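Local coordinates for secreted effector protein SopD (Salmonella typhimurium, PDB 5CPC) that alters host cell physiology as a type III secreted effector, acting with SopB in membrane fission and macropinosome formation during invasion and contributing to replication in macrophages, at residues A[77-81]-A[121-127]; A[169-173]-A[254-260]; A[97-101]-A[112-116]; A[135-139]-A[246-250]. All blocks are in the same frame, centred on the assembly; numbering follows the deposited sequence.

Contact 1. Residues A[77-81]-A[121-127]; sequences DINKI and QSNIKDI
Asp77 and Ser122 meet because each turns its polar group beside its own backbone N, Asp77 with chi1 -53° and Ser122 in much the same way. Asp77 OD1 then lies 3.1 Å from Ser122 OG, a hydroxyl that also has Gln121 O nearby. Lys80, extended beyond CG, runs alongside this hydroxyl, with CD 3.1 Å from Ser122 OG, and carries its ammonium on to the strand. There NZ donates to Gln121 O at 2.9 Å, tilted 27° from the carbonyl plane, and it bonds Ser120 OG as well, so strand 117-123 grips the charge twice. The other oxygen of Asp77, OD2, rests on Asp126 CB at 3.4 Å. The two carboxylates are turned 49° against each other, and their OD2 atoms come to 4.2 Å, close enough that each may make the other's ionisation somewhat harder. Asn123 ND2 gives Asp126 OD2 a bond from above the carboxylate plane, which may ease this. Deeper in, the packing is apolar: Ile127 crosses Ile78 at about a right angle, CG2 against CG1 at 3.8 Å, and points CD1 at Ile81 CD1. A water accepts from Ile78 N and lies within donating distance of Asp126 O. The whole illustrates helix-on-sheet packing: the first turn of helix 76-90 leans on the outer strand of an antiparallel sheet just where its chain winds into helix 124-127.

Contact 2. Residues A[169-173]-A[254-260]; sequences ISTLR and LHSYSPF
Leu254 and His255 present their carbonyl oxygens to Arg173 near the C-terminal end of helix 248-256, in a wider pi-type turn that leads into a loop: a helix C-terminus met by an arginine from the middle of another helix, 169-177. Leu254 O touches the aliphatic part of that arginine, 3.6 Å from Arg173 CG. His255 O comes next and sits over the centre of the guanidinium face, 3.4 Å from Arg173 CZ, an arrangement in which the cation probably eases the negative end of the helix dipole. Arg173 reaches this place with CG anti to its backbone N (chi1 170°) and a bend at chi3 (-58°) that folds the flat group across the carbonyls of Leu254 and His255. Ser256 supplies CA over the same flat group. Tyr257 O then lies near the guanidinium plane, at its edge; the 2.4 Å separation from Arg173 NH2 is doubtfully short. The same carbonyl oxygen has Ile169 CG2 on it at 3.7 Å, so the loop passes here from the arginine to the isoleucine. Ser258 meets Ile169 CD1 through CB at 3.6 Å, while its carbonyl accepts from Asn129 ND2 and Asn267 ND2. Pro259 sets CD against Ile169 CG2, and like Phe260 it packs on Leu165 of helix 163-167. Phe260 closes the run edge-on, its CE1 3.7 Å from Ile169 CD1 near the plane of the ring.

Contact 3. Residues A[97-101]-A[112-116]; sequences DLFTI and LMVGD
Thr100 and Met113 bond each other twice through the backbone, Thr100 N giving to Met113 O at 2.7 Å and Met113 N to Thr100 O at 2.8 Å, which makes them a hydrogen-bonded pair. A third bond, Gly115 N to Leu98 O at 2.6 Å, is nearly straight at the proton (166°); it lies just past the end of strand 109-114 and before the start of strand 99-103, where Gly115 has a positive phi. Between these bonds Phe99 and Val114 form a non-hydrogen-bonded pair, and Phe99 CA offers a C-H to Met113 O at 3.2 Å. Their side chains run side by side in the same direction. Val114 CG2 touches Phe99 CE2 at 3.6 Å, and CG1, placed anti to the backbone N, lies over one face of the ring toward its rim. Ile101 and Leu112 extend this face of the sheet, where Phe84 of helix 76-90 covers Ile101, Leu112 and Val114, and Gln88 reaches Phe99. On the other face Thr100 OG1 lies 3.8 Å from Met113 CB, but it is hydrogen-bonded with Lys102 NZ. Met113 bends away at chi2 and chi3, and packs on Val118. Hydrogen-bonded and non-hydrogen-bonded pairs alternate as in any antiparallel ladder, and the two strands, 99-103 and 109-114, form a beta hairpin, the first two strands of a three-stranded meander completed by strand 117-123.

Contact 4. Residues A[135-139]-A[246-250]; sequences VIESM and MHPCI
Met139 and its irregular, extended run 135-139 pass across the N-terminus of helix 248-256, with the CA atoms of Met139 and His247 7.1 Å apart. The motif is a histidine N-cap: His247 ND1 accepts from Cys249 N at 3.0 Å, only 17° out of the ring plane, and so satisfies an amide of the first helical turn. The other ring nitrogen is used as well. With CG anti to the backbone N (chi1 -165°), the ring is carried toward the loop, and NE2 reaches two backbone oxygens at its edge, both through weak bonds: Ser138 O at 2.9 Å and Glu137 O at 3.1 Å. With NE2 donating and ND1 accepting, the ring is probably neutral. One side chain thus ties the loop ahead of helix 141-160 to the helix start. Both faces of the imidazole are covered. Met139 crosses one at about a right angle, with SD 4.3 Å from the ring centroid and 15° off the normal, a Met-aromatic contact backed by a CH-pi contact from CB. Pro248 CD lies over the opposite face, and the ring of Tyr278 from helix 264-283 also meets the imidazole. Beyond the ring the methionine, extended beyond CG, sets CE on Cys249 CB at 3.8 Å. The thiol takes the last touch, Cys249 SG meeting Ile136 CG1 at 3.9 Å.

Overall arrangement
Contact 1 joins the other three. It shares one sheet with contact 3: Lys80 CB packs on Leu112 CD2 at 4.1 Å and Ile81 CG2 on Ile101 CD1 at 4.1 Å, so a single helix, 76-90, lies against both. Toward contact 4, Ile124 CD1 meets Met139 CE at 3.4 Å; toward contact 2, Ile78 CG2 meets Tyr257 OH at 3.7 Å. Contacts 2 and 4 use the two ends of helix 248-256, their centres about 17 Å apart, and their segments alternate along the chain. The hairpin of contact 3 stays peripheral, its nearest atoms about 11 Å from contact 4 and about 15 Å from contact 2.

Contact 1. Residues A[77-81]-A[121-127]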
loop_
_atom_site.group_PDB
_atom_site.type_symbol
_atom_site.label_atom_id
_atom_site.label_comp_id
_atom_site.label_asym_id
_atom_site.label_seq_id
_atom_site.Cartn_x
_atom_site.Cartn_y
_atom_site.Cartn_z
ATOM N N ASP A 77 -10.809 -6.295 -10.801
ATOM C CA ASP A 77 -9.452 -5.835 -11.185
ATOM C C ASP A 77 -8.387 -6.022 -10.130
ATOM O O ASP A 77 -7.358 -6.661 -10.423
ATOM C CB ASP A 77 -9.494 -4.429 -11.743
ATOM C CG ASP A 77 -10.508 -4.318 -12.871
ATOM O OD1 ASP A 77 -10.166 -4.542 -14.051
ATOM O OD2 ASP A 77 -11.681 -4.058 -12.562
ATOM N N ILE A 78 -8.641 -5.574 -8.888
ATOM C CA ILE A 78 -7.618 -5.735 -7.854
ATOM C C ILE A 78 -7.313 -7.214 -7.561
ATOM O O ILE A 78 -6.144 -7.576 -7.440
ATOM C CB ILE A 78 -7.906 -4.881 -6.522
ATOM C CG1 ILE A 78 -6.597 -4.579 -5.771
ATOM C CG2 ILE A 78 -9.011 -5.524 -5.632
ATOM C CD1 ILE A 78 -6.797 -3.759 -4.447
ATOM N N ASN A 79 -8.323 -8.085 -7.474
ATOM C CA ASN A 79 -8.081 -9.546 -7.290
ATOM C C ASN A 79 -7.289 -10.253 -8.397
ATOM O O ASN A 79 -6.686 -11.322 -8.167
ATOM C CB ASN A 79 -9.403 -10.321 -7.046
ATOM C CG ASN A 79 -10.034 -9.996 -5.665
ATOM O OD1 ASN A 79 -9.403 -10.159 -4.633
ATOM N ND2 ASN A 79 -11.249 -9.505 -5.674
ATOM N N LYS A 80 -7.271 -9.670 -9.593
ATOM C CA LYS A 80 -6.461 -10.276 -10.664
ATOM C C LYS A 80 -5.039 -10.420 -10.255
ATOM O O LYS A 80 -4.452 -11.430 -10.561
ATOM C CB LYS A 80 -6.534 -9.511 -11.976
ATOM C CG LYS A 80 -7.866 -9.688 -12.705
ATOM C CD LYS A 80 -7.881 -8.923 -14.045
ATOM C CE LYS A 80 -9.287 -8.884 -14.610
ATOM N NZ LYS A 80 -9.258 -8.308 -16.008
ATOM N N ILE A 81 -4.519 -9.462 -9.468
ATOM C CA ILE A 81 -3.126 -9.427 -9.169
ATOM C C ILE A 81 -2.763 -10.631 -8.321
ATOM O O ILE A 81 -1.850 -11.404 -8.686
ATOM C CB ILE A 81 -2.635 -8.061 -8.503
ATOM C CG1 ILE A 81 -3.031 -6.769 -9.269
ATOM C CG2 ILE A 81 -1.164 -8.137 -8.179
ATOM C CD1 ILE A 81 -2.862 -6.725 -10.782
ATOM N N GLN A 121 -5.937 -7.745 -18.546
ATOM C CA GLN A 121 -5.450 -6.415 -18.167
ATOM C C GLN A 121 -6.318 -5.810 -17.082
ATOM O O GLN A 121 -7.467 -6.242 -16.900
ATOM C CB GLN A 121 -5.520 -5.484 -19.337
ATOM C CG GLN A 121 -5.171 -6.136 -20.658
ATOM C CD GLN A 121 -4.973 -5.123 -21.758
ATOM O OE1 GLN A 121 -4.801 -5.481 -22.907
ATOM N NE2 GLN A 121 -4.972 -3.845 -21.398
ATOM N N SER A 122 -5.797 -4.801 -16.379
ATOM C CA SER A 122 -6.652 -4.002 -15.510
ATOM C C SER A 122 -6.280 -2.535 -15.486
ATOM O O SER A 122 -5.086 -2.210 -15.395
ATOM C CB SER A 122 -6.667 -4.617 -14.121
ATOM O OG SER A 122 -7.388 -5.852 -14.175
ATOM N N ASN A 123 -7.290 -1.665 -15.639
ATOM C CA ASN A 123 -7.116 -0.223 -15.482
ATOM C C ASN A 123 -6.759 -0.037 -14.019
ATOM O O ASN A 123 -7.334 -0.702 -13.119
ATOM C CB ASN A 123 -8.406 0.606 -15.672
ATOM C CG ASN A 123 -8.941 0.577 -17.051
ATOM O OD1 ASN A 123 -8.202 0.500 -18.044
ATOM N ND2 ASN A 123 -10.264 0.633 -17.149
ATOM N N ILE A 124 -5.841 0.882 -13.780
ATOM C CA ILE A 124 -5.417 1.220 -12.417
ATOM C C ILE A 124 -6.516 1.984 -11.654
ATOM O O ILE A 124 -6.642 1.875 -10.442
ATOM C CB ILE A 124 -4.078 2.031 -12.438
ATOM C CG1 ILE A 124 -3.677 2.436 -11.013
ATOM C CG2 ILE A 124 -4.198 3.237 -13.399
ATOM C CD1 ILE A 124 -2.199 2.345 -10.713
ATOM N N LYS A 125 -7.302 2.767 -12.363
ATOM C CA LYS A 125 -8.443 3.404 -11.749
ATOM C C LYS A 125 -9.530 2.417 -11.306
ATOM O O LYS A 125 -10.212 2.691 -10.336
ATOM C CB LYS A 125 -9.004 4.449 -12.671
ATOM C CG LYS A 125 -7.939 5.488 -12.995
ATOM C CD LYS A 125 -8.476 6.557 -13.940
ATOM C CE LYS A 125 -7.328 7.327 -14.561
ATOM N NZ LYS A 125 -7.909 8.473 -15.266
ATOM N N ASP A 126 -9.672 1.289 -12.008
ATOM C CA ASP A 126 -10.562 0.220 -11.576
ATOM C C ASP A 126 -9.991 -0.551 -10.393
ATOM O O ASP A 126 -10.726 -0.814 -9.455
ATOM C CB ASP A 126 -10.935 -0.733 -12.738
ATOM C CG ASP A 126 -11.775 -0.045 -13.833
ATOM O OD1 ASP A 126 -12.297 1.053 -13.573
ATOM O OD2 ASP A 126 -11.908 -0.612 -14.950
ATOM N N ILE A 127 -8.690 -0.861 -10.402
ATOM C CA ILE A 127 -8.010 -1.477 -9.251
ATOM C C ILE A 127 -8.146 -0.621 -8.004
ATOM O O ILE A 127 -8.362 -1.141 -6.924
ATOM C CB ILE A 127 -6.491 -1.661 -9.480
ATOM C CG1 ILE A 127 -6.195 -2.962 -10.173
ATOM C CG2 ILE A 127 -5.726 -1.679 -8.121
ATOM C CD1 ILE A 127 -4.857 -3.005 -10.850
HETATM O O HOH W 1 -10.602 -3.808 -8.591
#

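Contact 2. Residues A[169-173]-A[254-260]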
loop_
_atom_site.group_PDB
_atom_site.type_symbol
_atom_site.label_atom_id
_atom_site.label_comp_id
_atom_site.label_asym_id
_atom_site.label_seq_id
_atom_site.Cartn_x
_atom_site.Cartn_y
_atom_site.Cartn_z
ATOM N N ILE A 169 -14.072 -2.133 7.124
ATOM C CA ILE A 169 -12.842 -1.864 6.346
ATOM C C ILE A 169 -11.599 -1.909 7.211
ATOM O O ILE A 169 -10.555 -2.418 6.775
ATOM C CB ILE A 169 -12.852 -0.497 5.574
ATOM C CG1 ILE A 169 -14.269 -0.158 5.078
ATOM C CG2 ILE A 169 -11.859 -0.547 4.374
ATOM C CD1 ILE A 169 -14.397 0.799 3.825
ATOM N N SER A 170 -11.713 -1.364 8.431
ATOM C CA SER A 170 -10.584 -1.244 9.326
ATOM C C SER A 170 -10.071 -2.622 9.665
ATOM O O SER A 170 -8.870 -2.782 9.856
ATOM C CB SER A 170 -10.931 -0.481 10.653
ATOM O OG SER A 170 -12.204 0.148 10.566
ATOM N N THR A 171 -10.969 -3.610 9.783
ATOM C CA THR A 171 -10.537 -4.999 10.098
ATOM C C THR A 171 -9.789 -5.641 8.949
ATOM O O THR A 171 -8.767 -6.270 9.173
ATOM C CB THR A 171 -11.676 -5.928 10.557
ATOM O OG1 THR A 171 -12.316 -5.361 11.704
ATOM C CG2 THR A 171 -11.125 -7.288 10.948
ATOM N N LEU A 172 -10.287 -5.466 7.722
ATOM C CA LEU A 172 -9.498 -5.794 6.503
ATOM C C LEU A 172 -8.138 -5.084 6.502
ATOM O O LEU A 172 -7.095 -5.714 6.353
ATOM C CB LEU A 172 -10.270 -5.343 5.251
ATOM C CG LEU A 172 -9.538 -5.580 3.926
ATOM C CD1 LEU A 172 -8.960 -6.973 3.864
ATOM C CD2 LEU A 172 -10.456 -5.307 2.757
ATOM N N ARG A 173 -8.168 -3.757 6.639
ATOM C CA ARG A 173 -6.966 -2.924 6.544
ATOM C C ARG A 173 -5.858 -3.269 7.567
ATOM O O ARG A 173 -4.677 -3.325 7.202
ATOM C CB ARG A 173 -7.401 -1.459 6.614
ATOM C CG ARG A 173 -6.291 -0.386 6.785
ATOM C CD ARG A 173 -6.927 1.005 6.595
ATOM N NE ARG A 173 -7.576 1.125 5.271
ATOM C CZ ARG A 173 -8.747 1.719 5.078
ATOM N NH1 ARG A 173 -9.436 2.212 6.090
ATOM N NH2 ARG A 173 -9.257 1.794 3.871
ATOM N N LEU A 254 -2.832 1.740 1.051
ATOM C CA LEU A 254 -2.634 1.318 2.455
ATOM C C LEU A 254 -3.671 1.819 3.403
ATOM O O LEU A 254 -4.151 1.051 4.205
ATOM C CB LEU A 254 -1.272 1.723 3.004
ATOM C CG LEU A 254 -0.124 0.963 2.354
ATOM C CD1 LEU A 254 1.221 1.672 2.664
ATOM C CD2 LEU A 254 -0.147 -0.541 2.849
ATOM N N HIS A 255 -4.024 3.106 3.358
ATOM C CA HIS A 255 -4.764 3.725 4.487
ATOM C C HIS A 255 -6.109 4.300 4.176
ATOM O O HIS A 255 -6.877 4.570 5.083
ATOM C CB HIS A 255 -3.913 4.837 5.190
ATOM C CG HIS A 255 -2.558 4.374 5.622
ATOM N ND1 HIS A 255 -2.362 3.558 6.715
ATOM C CD2 HIS A 255 -1.323 4.626 5.118
ATOM C CE1 HIS A 255 -1.067 3.302 6.847
ATOM N NE2 HIS A 255 -0.416 3.935 5.887
ATOM N N SER A 256 -6.394 4.532 2.907
ATOM C CA SER A 256 -7.690 5.126 2.521
ATOM C C SER A 256 -8.632 4.291 1.613
ATOM O O SER A 256 -9.830 4.579 1.502
ATOM C CB SER A 256 -7.453 6.514 1.954
ATOM O OG SER A 256 -6.877 7.262 2.984
ATOM N N TYR A 257 -8.089 3.250 1.004
ATOM C CA TYR A 257 -8.823 2.455 0.022
ATOM C C TYR A 257 -10.100 1.866 0.607
ATOM O O TYR A 257 -10.030 1.217 1.629
ATOM C CB TYR A 257 -7.903 1.317 -0.447
ATOM C CG TYR A 257 -8.566 0.190 -1.209
ATOM C CD1 TYR A 257 -8.954 0.351 -2.557
ATOM C CD2 TYR A 257 -8.767 -1.050 -0.606
ATOM C CE1 TYR A 257 -9.544 -0.684 -3.260
ATOM C CE2 TYR A 257 -9.394 -2.091 -1.292
ATOM C CZ TYR A 257 -9.764 -1.896 -2.620
ATOM O OH TYR A 257 -10.314 -2.930 -3.300
ATOM N N SER A 258 -11.243 2.097 -0.042
ATOM C CA SER A 258 -12.455 1.281 0.192
ATOM C C SER A 258 -12.859 0.498 -1.068
ATOM O O SER A 258 -13.030 1.102 -2.148
ATOM C CB SER A 258 -13.631 2.147 0.617
ATOM O OG SER A 258 -14.853 1.622 0.098
ATOM N N PRO A 259 -13.042 -0.833 -0.924
ATOM C CA PRO A 259 -13.422 -1.701 -2.027
ATOM C C PRO A 259 -14.870 -1.540 -2.422
ATOM O O PRO A 259 -15.268 -2.000 -3.514
ATOM C CB PRO A 259 -13.209 -3.101 -1.448
ATOM C CG PRO A 259 -13.537 -2.933 -0.001
ATOM C CD PRO A 259 -12.867 -1.606 0.319
ATOM N N PHE A 260 -15.657 -0.918 -1.539
ATOM C CA PHE A 260 -17.097 -0.740 -1.743
ATOM C C PHE A 260 -17.362 0.149 -2.921
ATOM O O PHE A 260 -16.858 1.267 -3.000
ATOM C CB PHE A 260 -17.802 -0.167 -0.487
ATOM C CG PHE A 260 -17.750 -1.084 0.678
ATOM C CD1 PHE A 260 -17.143 -0.701 1.849
ATOM C CD2 PHE A 260 -18.261 -2.370 0.577
ATOM C CE1 PHE A 260 -17.067 -1.564 2.915
ATOM C CE2 PHE A 260 -18.182 -3.239 1.626
ATOM C CZ PHE A 260 -17.588 -2.835 2.806
#

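Contact 3. Residues A[97-101]-A[112-116]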
loop_
_atom_site.group_PDB
_atom_site.type_symbol
_atom_site.label_atom_id
_atom_site.label_comp_id
_atom_site.label_asym_id
_atom_site.label_seq_id
_atom_site.Cartn_x
_atom_site.Cartn_y
_atom_site.Cartn_z
ATOM N N ASP A 97 9.457 -17.451 -14.236
ATOM C CA ASP A 97 10.011 -16.187 -14.728
ATOM C C ASP A 97 9.150 -15.621 -15.866
ATOM O O ASP A 97 9.013 -14.415 -16.003
ATOM C CB ASP A 97 11.504 -16.395 -15.214
ATOM N N LEU A 98 8.562 -16.512 -16.660
ATOM C CA LEU A 98 7.760 -16.150 -17.827
ATOM C C LEU A 98 6.455 -15.395 -17.490
ATOM O O LEU A 98 5.919 -14.676 -18.353
ATOM C CB LEU A 98 7.470 -17.405 -18.671
ATOM C CG LEU A 98 8.603 -18.164 -19.396
ATOM C CD1 LEU A 98 9.758 -18.602 -18.474
ATOM C CD2 LEU A 98 8.089 -19.359 -20.186
ATOM N N PHE A 99 5.963 -15.562 -16.250
ATOM C CA PHE A 99 4.785 -14.858 -15.759
ATOM C C PHE A 99 5.192 -13.570 -15.149
ATOM O O PHE A 99 5.838 -13.545 -14.094
ATOM C CB PHE A 99 4.031 -15.646 -14.659
ATOM C CG PHE A 99 3.433 -16.937 -15.129
ATOM C CD1 PHE A 99 4.241 -18.036 -15.403
ATOM C CD2 PHE A 99 2.046 -17.063 -15.291
ATOM C CE1 PHE A 99 3.691 -19.205 -15.842
ATOM C CE2 PHE A 99 1.495 -18.259 -15.726
ATOM C CZ PHE A 99 2.297 -19.334 -15.975
ATOM N N THR A 100 4.782 -12.472 -15.759
ATOM C CA THR A 100 5.196 -11.188 -15.220
ATOM C C THR A 100 4.031 -10.228 -15.402
ATOM O O THR A 100 3.130 -10.486 -16.209
ATOM C CB THR A 100 6.486 -10.646 -16.025
ATOM O OG1 THR A 100 6.057 -10.000 -17.244
ATOM C CG2 THR A 100 7.405 -11.828 -16.447
ATOM N N ILE A 101 4.102 -9.102 -14.724
ATOM C CA ILE A 101 3.182 -8.019 -14.921
ATOM C C ILE A 101 3.934 -6.773 -15.358
ATOM O O ILE A 101 4.833 -6.288 -14.657
ATOM C CB ILE A 101 2.438 -7.663 -13.562
ATOM C CG1 ILE A 101 1.685 -8.902 -13.027
ATOM C CG2 ILE A 101 1.530 -6.505 -13.760
ATOM C CD1 ILE A 101 0.918 -8.661 -11.654
ATOM N N LEU A 112 -1.112 -8.543 -17.575
ATOM C CA LEU A 112 -0.708 -9.819 -17.008
ATOM C C LEU A 112 -0.162 -10.602 -18.181
ATOM O O LEU A 112 -0.901 -10.841 -19.131
ATOM C CB LEU A 112 -1.911 -10.543 -16.377
ATOM C CG LEU A 112 -2.441 -10.053 -15.005
ATOM C CD1 LEU A 112 -2.683 -8.542 -14.981
ATOM C CD2 LEU A 112 -3.730 -10.874 -14.568
ATOM N N MET A 113 1.118 -10.984 -18.090
ATOM C CA MET A 113 1.904 -11.562 -19.214
ATOM C C MET A 113 2.419 -12.922 -18.868
ATOM O O MET A 113 3.094 -13.093 -17.832
ATOM C CB MET A 113 3.135 -10.706 -19.524
ATOM C CG MET A 113 2.851 -9.257 -19.602
ATOM S SD MET A 113 2.603 -8.790 -21.312
ATOM C CE MET A 113 4.295 -8.661 -21.909
ATOM N N VAL A 114 2.111 -13.864 -19.742
ATOM C CA VAL A 114 2.584 -15.234 -19.640
ATOM C C VAL A 114 3.518 -15.383 -20.848
ATOM O O VAL A 114 3.098 -15.760 -21.950
ATOM C CB VAL A 114 1.402 -16.222 -19.670
ATOM C CG1 VAL A 114 1.880 -17.659 -19.740
ATOM C CG2 VAL A 114 0.485 -16.018 -18.411
ATOM N N GLY A 115 4.787 -15.028 -20.645
ATOM C CA GLY A 115 5.731 -14.920 -21.752
ATOM C C GLY A 115 5.365 -13.652 -22.477
ATOM O O GLY A 115 5.321 -12.576 -21.883
ATOM N N ASP A 116 5.059 -13.794 -23.757
ATOM C CA ASP A 116 4.620 -12.675 -24.591
ATOM C C ASP A 116 3.077 -12.504 -24.712
ATOM O O ASP A 116 2.603 -11.488 -25.221
ATOM C CB ASP A 116 5.308 -12.779 -25.972
ATOM C CG ASP A 116 6.764 -12.349 -25.914
ATOM O OD1 ASP A 116 7.315 -12.233 -24.791
ATOM O OD2 ASP A 116 7.366 -12.117 -26.980
#

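Contact 4. Residues A[135-139]-A[246-250]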
loop_
_atom_site.group_PDB
_atom_site.type_symbol
_atom_site.label_atom_id
_atom_site.label_comp_id
_atom_site.label_asym_id
_atom_site.label_seq_id
_atom_site.Cartn_x
_atom_site.Cartn_y
_atom_site.Cartn_z
ATOM N N VAL A 135 -7.139 12.099 -11.161
ATOM C CA VAL A 135 -5.749 12.191 -11.600
ATOM C C VAL A 135 -4.901 11.191 -10.850
ATOM O O VAL A 135 -4.906 11.170 -9.622
ATOM C CB VAL A 135 -5.163 13.607 -11.402
ATOM C CG1 VAL A 135 -3.663 13.649 -11.797
ATOM C CG2 VAL A 135 -5.983 14.686 -12.155
ATOM N N ILE A 136 -4.171 10.361 -11.577
ATOM C CA ILE A 136 -3.192 9.492 -10.962
ATOM C C ILE A 136 -1.819 10.027 -11.318
ATOM O O ILE A 136 -1.532 10.200 -12.518
ATOM C CB ILE A 136 -3.302 8.056 -11.493
ATOM C CG1 ILE A 136 -2.051 7.240 -11.118
ATOM C CG2 ILE A 136 -3.546 8.030 -13.014
ATOM C CD1 ILE A 136 -1.499 6.317 -12.239
ATOM N N GLU A 137 -0.993 10.311 -10.307
ATOM C CA GLU A 137 0.419 10.682 -10.502
ATOM C C GLU A 137 1.284 9.471 -10.906
ATOM O O GLU A 137 1.068 8.372 -10.434
ATOM C CB GLU A 137 1.000 11.307 -9.220
ATOM C CG GLU A 137 0.466 12.710 -8.817
ATOM C CD GLU A 137 0.554 13.772 -9.916
ATOM O OE1 GLU A 137 -0.384 14.595 -10.025
ATOM O OE2 GLU A 137 1.546 13.786 -10.675
ATOM N N SER A 138 2.291 9.634 -11.741
ATOM C CA SER A 138 2.987 8.409 -12.161
ATOM C C SER A 138 3.939 7.836 -11.104
ATOM O O SER A 138 4.393 8.553 -10.211
ATOM C CB SER A 138 3.569 8.497 -13.590
ATOM O OG SER A 138 4.871 9.038 -13.608
ATOM N N MET A 139 4.149 6.519 -11.119
ATOM C CA MET A 139 5.106 5.898 -10.171
ATOM C C MET A 139 6.405 5.436 -10.796
ATOM O O MET A 139 6.437 4.982 -11.932
ATOM C CB MET A 139 4.509 4.755 -9.312
ATOM C CG MET A 139 3.175 4.254 -9.664
ATOM S SD MET A 139 2.252 3.421 -8.300
ATOM C CE MET A 139 0.649 3.430 -9.135
ATOM N N MET A 246 5.970 9.298 0.334
ATOM C CA MET A 246 5.249 8.128 -0.072
ATOM C C MET A 246 4.324 8.550 -1.253
ATOM O O MET A 246 3.556 9.523 -1.147
ATOM C CB MET A 246 4.394 7.617 1.086
ATOM C CG MET A 246 3.774 6.247 0.759
ATOM S SD MET A 246 2.769 5.521 2.045
ATOM C CE MET A 246 4.077 4.642 2.907
ATOM N N HIS A 247 4.464 7.828 -2.366
ATOM C CA HIS A 247 3.598 7.990 -3.516
ATOM C C HIS A 247 2.131 7.976 -3.093
ATOM O O HIS A 247 1.767 7.139 -2.342
ATOM C CB HIS A 247 3.848 6.888 -4.541
ATOM C CG HIS A 247 3.249 7.207 -5.874
ATOM N ND1 HIS A 247 1.892 7.076 -6.124
ATOM C CD2 HIS A 247 3.800 7.728 -6.996
ATOM C CE1 HIS A 247 1.646 7.456 -7.368
ATOM N NE2 HIS A 247 2.786 7.844 -7.921
ATOM N N PRO A 248 1.323 8.946 -3.521
ATOM C CA PRO A 248 -0.091 8.965 -3.088
ATOM C C PRO A 248 -0.905 7.678 -3.436
ATOM O O PRO A 248 -1.855 7.322 -2.708
ATOM C CB PRO A 248 -0.706 10.165 -3.850
ATOM C CG PRO A 248 0.454 10.898 -4.543
ATOM C CD PRO A 248 1.680 10.017 -4.483
ATOM N N CYS A 249 -0.609 6.991 -4.538
ATOM C CA CYS A 249 -1.329 5.676 -4.743
ATOM C C CYS A 249 -1.009 4.653 -3.635
ATOM O O CYS A 249 -1.882 3.858 -3.234
ATOM C CB CYS A 249 -1.033 5.061 -6.097
ATOM S SG CYS A 249 -1.662 6.064 -7.415
ATOM N N ILE A 250 0.234 4.676 -3.134
ATOM C CA ILE A 250 0.639 3.694 -2.154
ATOM C C ILE A 250 0.040 4.087 -0.821
ATOM O O ILE A 250 -0.650 3.281 -0.173
ATOM C CB ILE A 250 2.143 3.463 -2.170
ATOM C CG1 ILE A 250 2.526 2.635 -3.418
ATOM C CG2 ILE A 250 2.593 2.727 -0.870
ATOM C CD1 ILE A 250 4.006 2.631 -3.741
#